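Local coordinates for putative glucoamylase (Bacteroides caccae ATCC 43185, PDB 4QT9), which is a putative glucoamylase of the alpha/alpha toroid fold that probably hydrolyses glycosidic bonds in glucose-containing saccharides, at residues E172-W177 with P219-P224; H109-H114 with V136-L141. One frame throughout, in Å; residues are numbered along the deposited sequence.

Interaction 1. Residues E172-W177 with P219-P224; sequences EVDWDW and PTHGVP
His221 lays its imidazole across the side chain of Asp174, the two crossing at about a right angle, their planes inclined by 27°, so the carboxylate stacks on the imidazole. Asp174 CG sits over one ring face, displaced toward the rim, 3.7 Å from His221 ND1, while Asp174 CB makes a CH-pi contact 4.2 Å from the ring centroid. With CG anti to the backbone N (chi1 -168°), Asp174 also brings OD1 back to its own chain, where the backbone N of Trp177 meets it from above the carboxylate plane at 3.0 Å. This Asx motif holds the carboxylate against the imidazole. The backbone of His221 adds a weak hydrogen bond: its O accepts from Asp176 N at 3.3 Å, with a bent N-H...O angle of 133°. Asp176 CB lies 3.6 Å from the same His221 O, and its CG, also anti to the backbone N, carries OD1 to a salt bridge with Arg179. Beside it, Val223 CG1 packs 3.8 Å from Asp176 CA and, more distantly, touches Trp175 CB. The contact thus ties together two loops of the toroid, one running from helix 157-172 toward strand 189-190, the other linking helix 209-217 to helix 225-232. Beneath them the indole of Trp175, with Val173 CG1 over one face, is buried against helix 135-152 and helix 209-217.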
loop_
_atom_site.group_PDB
_atom_site.type_symbol
_atom_site.label_atom_id
_atom_site.label_comp_id
_atom_site.label_asym_id
_atom_site.label_seq_id
_atom_site.Cartn_x
_atom_site.Cartn_y
_atom_site.Cartn_z
ATOM N N GLU A 172 12.113 16.252 -6.566
ATOM C CA GLU A 172 11.836 16.330 -7.996
ATOM C C GLU A 172 10.365 16.019 -8.328
ATOM O O GLU A 172 9.908 16.374 -9.420
ATOM C CB GLU A 172 12.784 15.415 -8.780
ATOM C CG GLU A 172 14.148 16.050 -8.982
ATOM C CD GLU A 172 15.219 15.192 -9.632
ATOM O OE1 GLU A 172 15.149 13.943 -9.532
ATOM O OE2 GLU A 172 16.157 15.784 -10.215
ATOM N N VAL A 173 9.604 15.420 -7.402
ATOM C CA VAL A 173 8.175 15.141 -7.709
ATOM C C VAL A 173 7.371 16.440 -7.750
ATOM O O VAL A 173 7.199 17.099 -6.713
ATOM C CB VAL A 173 7.466 14.112 -6.794
ATOM C CG1 VAL A 173 6.062 13.806 -7.326
ATOM C CG2 VAL A 173 8.280 12.826 -6.666
ATOM N N ASP A 174 6.849 16.785 -8.954
ATOM C CA ASP A 174 6.062 18.017 -9.109
ATOM C C ASP A 174 4.568 17.733 -8.844
ATOM O O ASP A 174 3.774 17.602 -9.794
ATOM C CB ASP A 174 6.279 18.663 -10.489
ATOM C CG ASP A 174 5.723 20.092 -10.633
ATOM O OD1 ASP A 174 4.924 20.519 -9.765
ATOM O OD2 ASP A 174 6.079 20.769 -11.608
ATOM N N TRP A 175 4.190 17.643 -7.544
ATOM C CA TRP A 175 2.792 17.356 -7.157
ATOM C C TRP A 175 1.857 18.445 -7.701
ATOM O O TRP A 175 0.768 18.140 -8.192
ATOM C CB TRP A 175 2.631 17.249 -5.621
ATOM C CG TRP A 175 3.635 16.354 -4.965
ATOM C CD1 TRP A 175 4.861 16.709 -4.482
ATOM C CD2 TRP A 175 3.533 14.925 -4.799
ATOM N NE1 TRP A 175 5.508 15.603 -3.970
ATOM C CE2 TRP A 175 4.714 14.494 -4.151
ATOM C CE3 TRP A 175 2.528 13.975 -5.080
ATOM C CZ2 TRP A 175 4.941 13.142 -3.824
ATOM C CZ3 TRP A 175 2.758 12.636 -4.769
ATOM C CH2 TRP A 175 3.933 12.237 -4.118
ATOM N N ASP A 176 2.322 19.713 -7.654
ATOM C CA ASP A 176 1.547 20.871 -8.066
ATOM C C ASP A 176 1.151 20.791 -9.542
ATOM O O ASP A 176 0.075 21.264 -9.892
ATOM C CB ASP A 176 2.321 22.162 -7.764
ATOM C CG ASP A 176 1.546 23.415 -8.078
ATOM O OD1 ASP A 176 0.770 23.868 -7.203
ATOM O OD2 ASP A 176 1.725 23.956 -9.194
ATOM N N TRP A 177 1.989 20.206 -10.396
ATOM C CA TRP A 177 1.638 20.032 -11.813
ATOM C C TRP A 177 0.305 19.279 -11.974
ATOM O O TRP A 177 -0.478 19.599 -12.857
ATOM C CB TRP A 177 2.748 19.259 -12.562
ATOM C CG TRP A 177 2.364 18.885 -13.961
ATOM C CD1 TRP A 177 1.801 17.712 -14.367
ATOM C CD2 TRP A 177 2.310 19.766 -15.088
ATOM N NE1 TRP A 177 1.463 17.787 -15.700
ATOM C CE2 TRP A 177 1.796 19.027 -16.175
ATOM C CE3 TRP A 177 2.723 21.095 -15.306
ATOM C CZ2 TRP A 177 1.668 19.569 -17.458
ATOM C CZ3 TRP A 177 2.614 21.630 -16.586
ATOM C CH2 TRP A 177 2.074 20.877 -17.640
ATOM N N PRO A 219 8.732 19.966 -0.155
ATOM C CA PRO A 219 9.473 21.182 0.168
ATOM C C PRO A 219 9.765 22.032 -1.086
ATOM O O PRO A 219 10.281 23.164 -0.961
ATOM C CB PRO A 219 10.751 20.633 0.793
ATOM C CG PRO A 219 11.020 19.385 -0.002
ATOM C CD PRO A 219 9.635 18.792 -0.204
ATOM N N THR A 220 9.385 21.535 -2.281
ATOM C CA THR A 220 9.673 22.268 -3.538
ATOM C C THR A 220 8.417 22.530 -4.389
ATOM O O THR A 220 8.287 23.604 -4.969
ATOM C CB THR A 220 10.661 21.452 -4.375
ATOM O OG1 THR A 220 10.187 20.100 -4.376
ATOM C CG2 THR A 220 12.076 21.503 -3.820
ATOM N N HIS A 221 7.536 21.521 -4.521
ATOM C CA HIS A 221 6.348 21.646 -5.362
ATOM C C HIS A 221 5.091 21.317 -4.581
ATOM O O HIS A 221 4.179 20.661 -5.098
ATOM C CB HIS A 221 6.484 20.733 -6.596
ATOM C CG HIS A 221 7.704 21.023 -7.426
ATOM N ND1 HIS A 221 7.762 22.119 -8.268
ATOM C CD2 HIS A 221 8.851 20.314 -7.553
ATOM C CE1 HIS A 221 8.954 22.071 -8.840
ATOM N NE2 HIS A 221 9.646 21.004 -8.431
ATOM N N GLY A 222 5.060 21.776 -3.331
ATOM C CA GLY A 222 3.936 21.589 -2.414
ATOM C C GLY A 222 2.671 22.277 -2.888
ATOM O O GLY A 222 2.728 23.294 -3.584
ATOM N N VAL A 223 1.518 21.708 -2.546
ATOM C CA VAL A 223 0.260 22.276 -2.981
ATOM C C VAL A 223 -0.390 23.114 -1.857
ATOM O O VAL A 223 -0.152 22.827 -0.675
ATOM C CB VAL A 223 -0.712 21.174 -3.491
ATOM C CG1 VAL A 223 -0.095 20.392 -4.642
ATOM C CG2 VAL A 223 -1.165 20.250 -2.368
ATOM N N PRO A 224 -1.251 24.107 -2.210
ATOM C CA PRO A 224 -2.000 24.848 -1.157
ATOM C C PRO A 224 -2.917 23.923 -0.346
ATOM O O PRO A 224 -3.353 22.907 -0.881
ATOM C CB PRO A 224 -2.851 25.844 -1.945
ATOM C CG PRO A 224 -2.345 25.829 -3.326
ATOM C CD PRO A 224 -1.627 24.557 -3.567
#

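Interaction 2. Residues H109-H114 with V136-L141; sequences HGAYPH and VETAFL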
loop_
_atom_site.group_PDB
_atom_site.type_symbol
_atom_site.label_atom_id
_atom_site.label_comp_id
_atom_site.label_asym_id
_atom_site.label_seq_id
_atom_site.Cartn_x
_atom_site.Cartn_y
_atom_site.Cartn_z
ATOM N N HIS A 109 6.806 14.725 -15.119
ATOM C CA HIS A 109 6.776 15.909 -14.236
ATOM C C HIS A 109 7.172 15.442 -12.828
ATOM O O HIS A 109 6.496 15.741 -11.852
ATOM C CB HIS A 109 5.415 16.639 -14.279
ATOM C CG HIS A 109 5.234 17.458 -15.515
ATOM N ND1 HIS A 109 5.704 18.753 -15.596
ATOM C CD2 HIS A 109 4.655 17.131 -16.690
ATOM C CE1 HIS A 109 5.389 19.177 -16.807
ATOM N NE2 HIS A 109 4.765 18.235 -17.506
ATOM N N GLY A 110 8.222 14.623 -12.769
ATOM C CA GLY A 110 8.739 14.082 -11.518
ATOM C C GLY A 110 7.988 12.892 -10.951
ATOM O O GLY A 110 8.505 12.222 -10.056
ATOM N N ALA A 111 6.761 12.630 -11.431
ATOM C CA ALA A 111 5.956 11.519 -10.944
ATOM C C ALA A 111 6.341 10.218 -11.675
ATOM O O ALA A 111 6.756 10.244 -12.835
ATOM C CB ALA A 111 4.463 11.808 -11.120
ATOM N N TYR A 112 6.178 9.086 -11.003
ATOM C CA TYR A 112 6.522 7.807 -11.614
ATOM C C TYR A 112 5.286 7.136 -12.223
ATOM O O TYR A 112 4.161 7.352 -11.752
ATOM C CB TYR A 112 7.223 6.895 -10.602
ATOM C CG TYR A 112 8.646 7.330 -10.318
ATOM C CD1 TYR A 112 9.675 7.054 -11.218
ATOM C CD2 TYR A 112 8.960 8.054 -9.171
ATOM C CE1 TYR A 112 10.992 7.431 -10.953
ATOM C CE2 TYR A 112 10.270 8.461 -8.908
ATOM C CZ TYR A 112 11.282 8.140 -9.803
ATOM O OH TYR A 112 12.577 8.498 -9.552
ATOM N N PRO A 113 5.465 6.322 -13.304
ATOM C CA PRO A 113 4.295 5.618 -13.871
ATOM C C PRO A 113 3.875 4.452 -12.982
ATOM O O PRO A 113 4.635 4.076 -12.081
ATOM C CB PRO A 113 4.836 5.072 -15.190
ATOM C CG PRO A 113 6.284 4.806 -14.909
ATOM C CD PRO A 113 6.712 5.938 -14.017
ATOM N N HIS A 114 2.715 3.830 -13.270
ATOM C CA HIS A 114 2.287 2.618 -12.550
ATOM C C HIS A 114 3.323 1.488 -12.713
ATOM O O HIS A 114 3.735 0.864 -11.739
ATOM C CB HIS A 114 0.936 2.120 -13.074
ATOM C CG HIS A 114 0.269 1.104 -12.193
ATOM N ND1 HIS A 114 -1.046 1.234 -11.845
ATOM C CD2 HIS A 114 0.766 -0.009 -11.609
ATOM C CE1 HIS A 114 -1.321 0.211 -11.055
ATOM N NE2 HIS A 114 -0.260 -0.566 -10.887
ATOM N N VAL A 136 -0.932 8.516 -7.567
ATOM C CA VAL A 136 -1.272 7.648 -6.435
ATOM C C VAL A 136 -0.139 6.650 -6.210
ATOM O O VAL A 136 0.320 6.474 -5.092
ATOM C CB VAL A 136 -2.612 6.946 -6.704
ATOM C CG1 VAL A 136 -2.907 5.898 -5.636
ATOM C CG2 VAL A 136 -3.731 7.973 -6.798
ATOM N N GLU A 137 0.332 6.027 -7.279
ATOM C CA GLU A 137 1.436 5.077 -7.236
ATOM C C GLU A 137 2.739 5.774 -6.817
ATOM O O GLU A 137 3.518 5.210 -6.043
ATOM C CB GLU A 137 1.572 4.417 -8.605
ATOM C CG GLU A 137 0.521 3.347 -8.834
ATOM C CD GLU A 137 0.910 1.998 -8.262
ATOM O OE1 GLU A 137 1.775 1.319 -8.867
ATOM O OE2 GLU A 137 0.377 1.638 -7.187
ATOM N N THR A 138 2.933 7.024 -7.260
ATOM C CA THR A 138 4.095 7.851 -6.877
ATOM C C THR A 138 4.088 8.099 -5.347
ATOM O O THR A 138 5.127 7.996 -4.692
ATOM C CB THR A 138 4.098 9.167 -7.662
ATOM O OG1 THR A 138 4.218 8.866 -9.044
ATOM C CG2 THR A 138 5.235 10.100 -7.243
ATOM N N ALA A 139 2.898 8.348 -4.791
ATOM C CA ALA A 139 2.722 8.617 -3.368
ATOM C C ALA A 139 3.100 7.389 -2.520
ATOM O O ALA A 139 3.792 7.549 -1.512
ATOM C CB ALA A 139 1.306 9.034 -3.104
ATOM N N PHE A 140 2.673 6.180 -2.931
ATOM C CA PHE A 140 3.007 4.913 -2.266
ATOM C C PHE A 140 4.514 4.636 -2.363
ATOM O O PHE A 140 5.103 4.191 -1.396
ATOM C CB PHE A 140 2.183 3.736 -2.827
ATOM C CG PHE A 140 0.693 3.880 -2.558
ATOM C CD1 PHE A 140 0.233 4.386 -1.349
ATOM C CD2 PHE A 140 -0.239 3.530 -3.523
ATOM C CE1 PHE A 140 -1.129 4.559 -1.117
ATOM C CE2 PHE A 140 -1.612 3.680 -3.280
ATOM C CZ PHE A 140 -2.050 4.207 -2.085
ATOM N N LEU A 141 5.145 4.971 -3.456
ATOM C CA LEU A 141 6.608 4.822 -3.565
ATOM C C LEU A 141 7.315 5.812 -2.637
ATOM O O LEU A 141 8.280 5.434 -1.948
ATOM C CB LEU A 141 7.058 5.020 -5.024
ATOM C CG LEU A 141 8.564 4.938 -5.354
ATOM C CD1 LEU A 141 9.184 3.544 -5.025
ATOM C CD2 LEU A 141 8.786 5.184 -6.820
#
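The imidazole of His114 carries the carboxylate of Glu137 over one face: OE1 stands 3.2 Å above the ring plane, offset toward the rim, and the carboxylate and ring planes are 32° apart. This pair joins a loop of the alpha/alpha toroid, between helix 88-104 and strand 115-117, to the first turns of helix 135-152. Glu137 CG lies over that face as well, a CH-pi contact 4.1 Å from the centroid. Phe126 stacks with the same imidazole. At the Tyr112 ring, Leu141 CD2 approaches obliquely, 3.7 Å from CD2 of the tyrosine. A sharp bend at chi2 (-85°) folds the Glu137 chain so that its carboxylate comes over the histidine. OE1 is not hydrogen-bonded to the ring, however; it accepts from the backbone N of Gly68, which helps to hold the carboxylate in place. A bound acetate about 3 Å from this side chain is probably from the crystallisation liquor, but may mark a pocket beside Glu137. Tyr112, by contrast, sends its hydroxyl to the backbone O of Leu102, so its ring bridges toward helix 88-104. Between these two side-chain contacts, Thr138 binds the loop backbone while its hydroxyl also bonds to Asp134 O, just before the helix: Tyr112 N donates to Thr138 OG1 at 2.8 Å, with an N-H...O angle of 143°.

Both segments of interaction 2 precede those of interaction 1 in the chain, and the centres of the two contacts are about 13 Å apart. They meet directly through their loops: Asp174 N probably hydrogen-bonds to His109 O at 3.1 Å, and the ring of Trp177 stacks with that of His109. Helix 135-152 is common ground, since Thr138 also packs against Val173 and Trp175. Interaction 2 is the more buried, about 13 Å from the chain's centre, and interaction 1 lies farther out at about 21 Å. Together they join three loops, 109-114, 172-177 and 219-224, beside helix 135-152 of the toroid.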